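Local coordinates for protein arginine N-methyltransferase SFM1 (PDB 5C74), which monomethylates an arginine of ribosomal protein S3 with S-adenosyl-L-methionine as methyl donor, acting as a SPOUT-family protein arginine methyltransferase, at residues P93-A96 against T97-D100; T140-A143 against I144-Q148. One frame throughout, in Å; residues are numbered along the deposited sequence.

Interaction 1. Residues P93-A96 against T97-D100; sequences PEDA and TKFD
Asp95 and Phe99 lie side by side and point the same way, with the CB of Asp95 3.7 Å from CE2 of the Phe99 ring. The carboxylate is turned 54° out of the ring plane, and its CG also rests near CE2. The Lys98 side chain runs slantwise across that of Asp95. Its CB sits over the centre of one face of the Phe99 ring, 4.0 Å above the plane, while CD comes within 3.6 Å of Asp95 OD1. A bend at the last torsion (chi4 78°) turns the ammonium back toward the acid, where NZ and OD1 of Asp95 form a long salt bridge of 3.6 Å. The firmer polar partners of Asp95 are Arg131 and the backbone N of Gln92, both held by OD2.

These residues form the turn that leads from a short 3-10 segment into strand 101-104 of the parallel sheet of the SPOUT fold. Its backbone closes on Asp95 O, which accepts Lys98 N at 2.9 Å and, weakly, Phe99 N. Phe99 turns inward against Ile129 and Leu91, while Asp95 and Ala96 touch Ile151 of helix 140-151.

Waters bridge the main chain of the turn. One water donates to Glu94 O at 2.6 Å and also bonds Thr97 OG1, which a chi1 of 62° places between its own backbone N and carbonyl carbon. Another water spans the carbonyls of Ala96 and Phe99, donating to each O atom at 2.7 Å.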
ATOM      1  N   PRO A  93     -21.667  15.919 -19.777  1.00 16.81           N
ATOM      2  CA  PRO A  93     -21.726  17.257 -19.178  1.00 16.68           C
ATOM      3  C   PRO A  93     -23.090  17.611 -18.574  1.00 22.32           C
ATOM      4  O   PRO A  93     -23.136  18.320 -17.562  1.00 20.07           O
ATOM      5  CB  PRO A  93     -21.399  18.178 -20.363  1.00 17.89           C
ATOM      6  CG  PRO A  93     -20.514  17.344 -21.221  1.00 16.82           C
ATOM      7  CD  PRO A  93     -21.116  15.960 -21.144  1.00 16.95           C
ATOM      8  N   GLU A  94     -24.178  17.112 -19.154  1.00 17.46           N
ATOM      9  CA  GLU A  94     -25.510  17.408 -18.614  1.00 24.86           C
ATOM     10  C   GLU A  94     -25.737  16.809 -17.228  1.00 21.53           C
ATOM     11  O   GLU A  94     -26.635  17.242 -16.509  1.00 24.68           O
ATOM     12  CB  GLU A  94     -26.617  16.907 -19.548  1.00 29.42           C
ATOM     13  CG  GLU A  94     -26.399  17.234 -21.010  1.00 44.46           C
ATOM     14  CD  GLU A  94     -25.557  16.178 -21.686  1.00 49.15           C
ATOM     15  OE1 GLU A  94     -26.043  15.033 -21.819  1.00 62.09           O
ATOM     16  OE2 GLU A  94     -24.404  16.485 -22.053  1.00 33.49           O
ATOM     17  N   ASP A  95     -24.932  15.816 -16.851  1.00 17.24           N
ATOM     18  CA  ASP A  95     -25.030  15.219 -15.511  1.00 17.10           C
ATOM     19  C   ASP A  95     -24.524  16.136 -14.402  1.00 18.41           C
ATOM     20  O   ASP A  95     -24.707  15.853 -13.219  1.00 17.70           O
ATOM     21  CB  ASP A  95     -24.242  13.905 -15.439  1.00 18.77           C
ATOM     22  CG  ASP A  95     -24.870  12.798 -16.257  1.00 18.46           C
ATOM     23  OD1 ASP A  95     -26.113  12.755 -16.359  1.00 19.78           O
ATOM     24  OD2 ASP A  95     -24.115  11.951 -16.769  1.00 19.29           O
ATOM     25  N   ALA A  96     -23.877  17.229 -14.777  1.00 20.27           N
ATOM     26  CA  ALA A  96     -23.368  18.175 -13.780  1.00 16.77           C
ATOM     27  C   ALA A  96     -24.458  18.724 -12.843  1.00 24.21           C
ATOM     28  O   ALA A  96     -24.179  19.019 -11.682  1.00 22.72           O
ATOM     29  CB  ALA A  96     -22.649  19.339 -14.481  1.00 17.84           C
ATOM     30  N   THR A  97     -25.688  18.881 -13.338  1.00 17.17           N
ATOM     31  CA  THR A  97     -26.783  19.332 -12.471  1.00 17.75           C
ATOM     32  C   THR A  97     -27.377  18.228 -11.596  1.00 19.55           C
ATOM     33  O   THR A  97     -28.205  18.504 -10.733  1.00 22.45           O
ATOM     34  CB  THR A  97     -27.940  19.922 -13.296  1.00 24.49           C
ATOM     35  OG1 THR A  97     -28.466  18.896 -14.149  1.00 23.25           O
ATOM     36  CG2 THR A  97     -27.439  21.085 -14.158  1.00 30.84           C
ATOM     37  N   LYS A  98     -26.976  16.984 -11.844  1.00 17.57           N
ATOM     38  CA  LYS A  98     -27.634  15.828 -11.241  1.00 18.89           C
ATOM     39  C   LYS A  98     -26.916  15.302 -10.012  1.00 16.92           C
ATOM     40  O   LYS A  98     -27.546  14.732  -9.116  1.00 17.06           O
ATOM     41  CB  LYS A  98     -27.742  14.675 -12.254  1.00 21.31           C
ATOM     42  CG  LYS A  98     -28.683  14.924 -13.442  1.00 33.12           C
ATOM     43  CD  LYS A  98     -28.864  13.634 -14.251  1.00 37.59           C
ATOM     44  CE  LYS A  98     -29.872  13.796 -15.386  1.00 47.74           C
ATOM     45  NZ  LYS A  98     -29.302  14.515 -16.554  1.00 46.47           N
ATOM     46  N   PHE A  99     -25.594  15.449 -10.004  1.00 16.10           N
ATOM     47  CA  PHE A  99     -24.734  14.772  -9.027  1.00 15.75           C
ATOM     48  C   PHE A  99     -23.887  15.744  -8.217  1.00 16.74           C
ATOM     49  O   PHE A  99     -23.339  16.699  -8.770  1.00 20.73           O
ATOM     50  CB  PHE A  99     -23.801  13.789  -9.741  1.00 13.33           C
ATOM     51  CG  PHE A  99     -24.516  12.729 -10.538  1.00 19.69           C
ATOM     52  CD1 PHE A  99     -25.526  11.968  -9.969  1.00 21.83           C
ATOM     53  CD2 PHE A  99     -24.171  12.497 -11.863  1.00 19.09           C
ATOM     54  CE1 PHE A  99     -26.183  10.987 -10.705  1.00 22.58           C
ATOM     55  CE2 PHE A  99     -24.818  11.522 -12.604  1.00 21.36           C
ATOM     56  CZ  PHE A  99     -25.829  10.768 -12.028  1.00 23.69           C
ATOM     57  N   ASP A 100     -23.754  15.476  -6.917  1.00 13.72           N
ATOM     58  CA  ASP A 100     -22.896  16.269  -6.037  1.00 17.70           C
ATOM     59  C   ASP A 100     -21.632  15.498  -5.655  1.00 19.24           C
ATOM     60  O   ASP A 100     -20.596  16.102  -5.372  1.00 16.87           O
ATOM     61  CB  ASP A 100     -23.652  16.663  -4.775  1.00 20.74           C
ATOM     62  CG  ASP A 100     -24.950  17.375  -5.086  1.00 23.07           C
ATOM     63  OD1 ASP A 100     -24.918  18.273  -5.941  1.00 20.93           O
ATOM     64  OD2 ASP A 100     -25.990  17.019  -4.505  1.00 20.65           O
TER
HETATM   65  O   HOH W   1     -28.481  19.022 -16.930  1.00 44.25           O
HETATM   66  O   HOH W   2     -25.021  19.632  -9.121  1.00 28.26           O
HETATM   67  O   HOH W   3     -21.848  18.170 -10.540  1.00 35.33           O

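Interaction 2. Residues T140-A143 against I144-Q148; sequences TDTA and IRTTQ
The hydroxyls of Thr146 and Thr147 fold back onto the carbonyls of Thr142 and Ala143, one turn earlier, within helix 140-151, which packs on the parallel sheet of the SPOUT fold. The main-chain bonds are regular i to i+4 helical ones: Ile144 N to Thr140 O, Arg145 N to Asp141 O at 2.9 Å, and likewise at Thr146 and Thr147.

In van der Waals contact, CG1 of Ile144 rests 3.4 Å from Thr140 O. The Ile144 side chain makes nonpolar contacts with Phe104, Ile23 and Val27, while Thr142 and Thr146 both meet Val183. The Thr142 and Thr146 side chains cross obliquely, CG2 of Thr142 being nearest Thr146 OG1.

In the side-chain bonds, Thr142 OG1 hydrogen-bonds OG1 of Thr139. OG1 of Thr146 gives its proton to Thr142 O at 2.9 Å, and the amide N of the same residue reaches that oxygen from the opposite face of the carbonyl plane. The hydroxyl gets there because it stands beside its own backbone N (chi1 -63°). A valine in its place, with no hydroxyl, would probably leave one face of the Thr142 carbonyl without its hydrogen-bond donor. Thr147 OG1 donates to Ala143 O at 3.0 Å, tilted 33° from its plane.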
ATOM      1  N   THR A 140      -7.237   5.863 -10.745  1.00 12.52           N
ATOM      2  CA  THR A 140      -8.192   6.686 -10.034  1.00 12.24           C
ATOM      3  C   THR A 140      -7.964   8.176 -10.286  1.00 14.29           C
ATOM      4  O   THR A 140      -8.921   8.930 -10.484  1.00 15.67           O
ATOM      5  CB  THR A 140      -8.136   6.400  -8.548  1.00 17.64           C
ATOM      6  OG1 THR A 140      -8.295   4.994  -8.364  1.00 19.37           O
ATOM      7  CG2 THR A 140      -9.275   7.136  -7.843  1.00 16.24           C
ATOM      8  N   ASP A 141      -6.709   8.611 -10.292  1.00 11.88           N
ATOM      9  CA  ASP A 141      -6.446  10.031 -10.544  1.00 13.86           C
ATOM     10  C   ASP A 141      -6.847  10.444 -11.960  1.00 17.17           C
ATOM     11  O   ASP A 141      -7.307  11.567 -12.172  1.00 15.58           O
ATOM     12  CB  ASP A 141      -4.984  10.372 -10.299  1.00 15.22           C
ATOM     13  CG  ASP A 141      -4.062   9.636 -11.226  1.00 27.68           C
ATOM     14  OD1 ASP A 141      -4.008   8.394 -11.126  1.00 25.54           O
ATOM     15  OD2 ASP A 141      -3.387  10.300 -12.042  1.00 25.05           O
ATOM     16  N   THR A 142      -6.691   9.540 -12.922  1.00 11.53           N
ATOM     17  CA  THR A 142      -7.126   9.817 -14.300  1.00 10.77           C
ATOM     18  C   THR A 142      -8.661   9.917 -14.372  1.00 13.62           C
ATOM     19  O   THR A 142      -9.215  10.801 -15.053  1.00 14.58           O
ATOM     20  CB  THR A 142      -6.648   8.733 -15.283  1.00 12.14           C
ATOM     21  OG1 THR A 142      -5.219   8.772 -15.386  1.00 16.14           O
ATOM     22  CG2 THR A 142      -7.244   8.997 -16.665  1.00 12.87           C
ATOM     23  N   ALA A 143      -9.342   9.017 -13.664  1.00 13.09           N
ATOM     24  CA  ALA A 143     -10.803   9.000 -13.653  1.00 13.05           C
ATOM     25  C   ALA A 143     -11.331  10.304 -13.072  1.00 14.99           C
ATOM     26  O   ALA A 143     -12.313  10.860 -13.571  1.00 10.64           O
ATOM     27  CB  ALA A 143     -11.340   7.814 -12.857  1.00 15.84           C
ATOM     28  N   ILE A 144     -10.680  10.780 -12.018  1.00 10.10           N
ATOM     29  CA  ILE A 144     -11.081  12.030 -11.397  1.00  9.69           C
ATOM     30  C   ILE A 144     -10.779  13.200 -12.328  1.00 15.95           C
ATOM     31  O   ILE A 144     -11.610  14.090 -12.477  1.00 12.64           O
ATOM     32  CB  ILE A 144     -10.411  12.210 -10.023  1.00  9.37           C
ATOM     33  CG1 ILE A 144     -11.028  11.182  -9.062  1.00 12.03           C
ATOM     34  CG2 ILE A 144     -10.602  13.662  -9.503  1.00 14.63           C
ATOM     35  CD1 ILE A 144     -10.526  11.243  -7.644  1.00 16.64           C
ATOM     36  N   ARG A 145      -9.626  13.187 -13.001  1.00  9.48           N
ATOM     37  CA  ARG A 145      -9.354  14.261 -13.963  1.00 11.90           C
ATOM     38  C   ARG A 145     -10.417  14.263 -15.059  1.00 16.19           C
ATOM     39  O   ARG A 145     -10.909  15.315 -15.472  1.00 12.60           O
ATOM     40  CB  ARG A 145      -7.963  14.121 -14.595  1.00 12.25           C
ATOM     41  CG  ARG A 145      -7.686  15.149 -15.676  1.00 17.24           C
ATOM     42  CD  ARG A 145      -6.220  15.137 -16.081  1.00 21.71           C
ATOM     43  NE  ARG A 145      -5.405  15.652 -15.000  1.00 23.82           N
ATOM     44  CZ  ARG A 145      -5.174  16.946 -14.819  1.00 30.27           C
ATOM     45  NH1 ARG A 145      -5.676  17.837 -15.672  1.00 30.96           N
ATOM     46  NH2 ARG A 145      -4.434  17.346 -13.804  1.00 31.42           N
ATOM     47  N   THR A 146     -10.757  13.076 -15.533  1.00 13.07           N
ATOM     48  CA  THR A 146     -11.739  12.938 -16.591  1.00 11.50           C
ATOM     49  C   THR A 146     -13.086  13.462 -16.135  1.00 15.29           C
ATOM     50  O   THR A 146     -13.764  14.172 -16.876  1.00 11.84           O
ATOM     51  CB  THR A 146     -11.877  11.477 -17.043  1.00 14.33           C
ATOM     52  OG1 THR A 146     -10.625  11.030 -17.599  1.00 12.85           O
ATOM     53  CG2 THR A 146     -12.981  11.353 -18.095  1.00 14.05           C
ATOM     54  N   THR A 147     -13.461  13.132 -14.909  1.00 11.74           N
ATOM     55  CA  THR A 147     -14.743  13.588 -14.388  1.00 14.08           C
ATOM     56  C   THR A 147     -14.786  15.118 -14.285  1.00 15.78           C
ATOM     57  O   THR A 147     -15.817  15.749 -14.573  1.00 12.31           O
ATOM     58  CB  THR A 147     -15.027  12.937 -13.025  1.00 10.77           C
ATOM     59  OG1 THR A 147     -15.166  11.521 -13.214  1.00 16.16           O
ATOM     60  CG2 THR A 147     -16.334  13.510 -12.440  1.00 15.02           C
ATOM     61  N   GLN A 148     -13.667  15.717 -13.886  1.00 11.99           N
ATOM     62  CA  GLN A 148     -13.574  17.173 -13.816  1.00 12.07           C
ATOM     63  C   GLN A 148     -13.765  17.803 -15.196  1.00 11.67           C
ATOM     64  O   GLN A 148     -14.461  18.811 -15.350  1.00 12.26           O
ATOM     65  CB  GLN A 148     -12.225  17.596 -13.220  1.00 13.64           C
ATOM     66  CG  GLN A 148     -12.084  17.259 -11.753  1.00 13.05           C
ATOM     67  CD  GLN A 148     -12.808  18.259 -10.877  1.00 17.76           C
ATOM     68  OE1 GLN A 148     -13.905  17.994 -10.386  1.00 15.75           O
ATOM     69  NE2 GLN A 148     -12.204  19.422 -10.691  1.00 17.09           N
TER

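Interaction 1 is a partly buried turn, its centre about 18 Å from that of the chain, whereas interaction 2 is buried, its centre about 7 Å from the same point. Their centres are about 15 Å apart and their nearest atoms about 8 Å, so the two do not touch, but helix 140-151 relates them: its Ile150 and Ile151 meet the turn, while its earlier turns make up interaction 2. Strand 101-104 is common ground, entered from 97-100 and packed by 140-148 through Phe102 and Phe104. The chemistry differs accordingly. A long ion pair and bridging waters serve the half-exposed turn, while within the helix hydroxyls bond back to main-chain carbonyls among nonpolar neighbours.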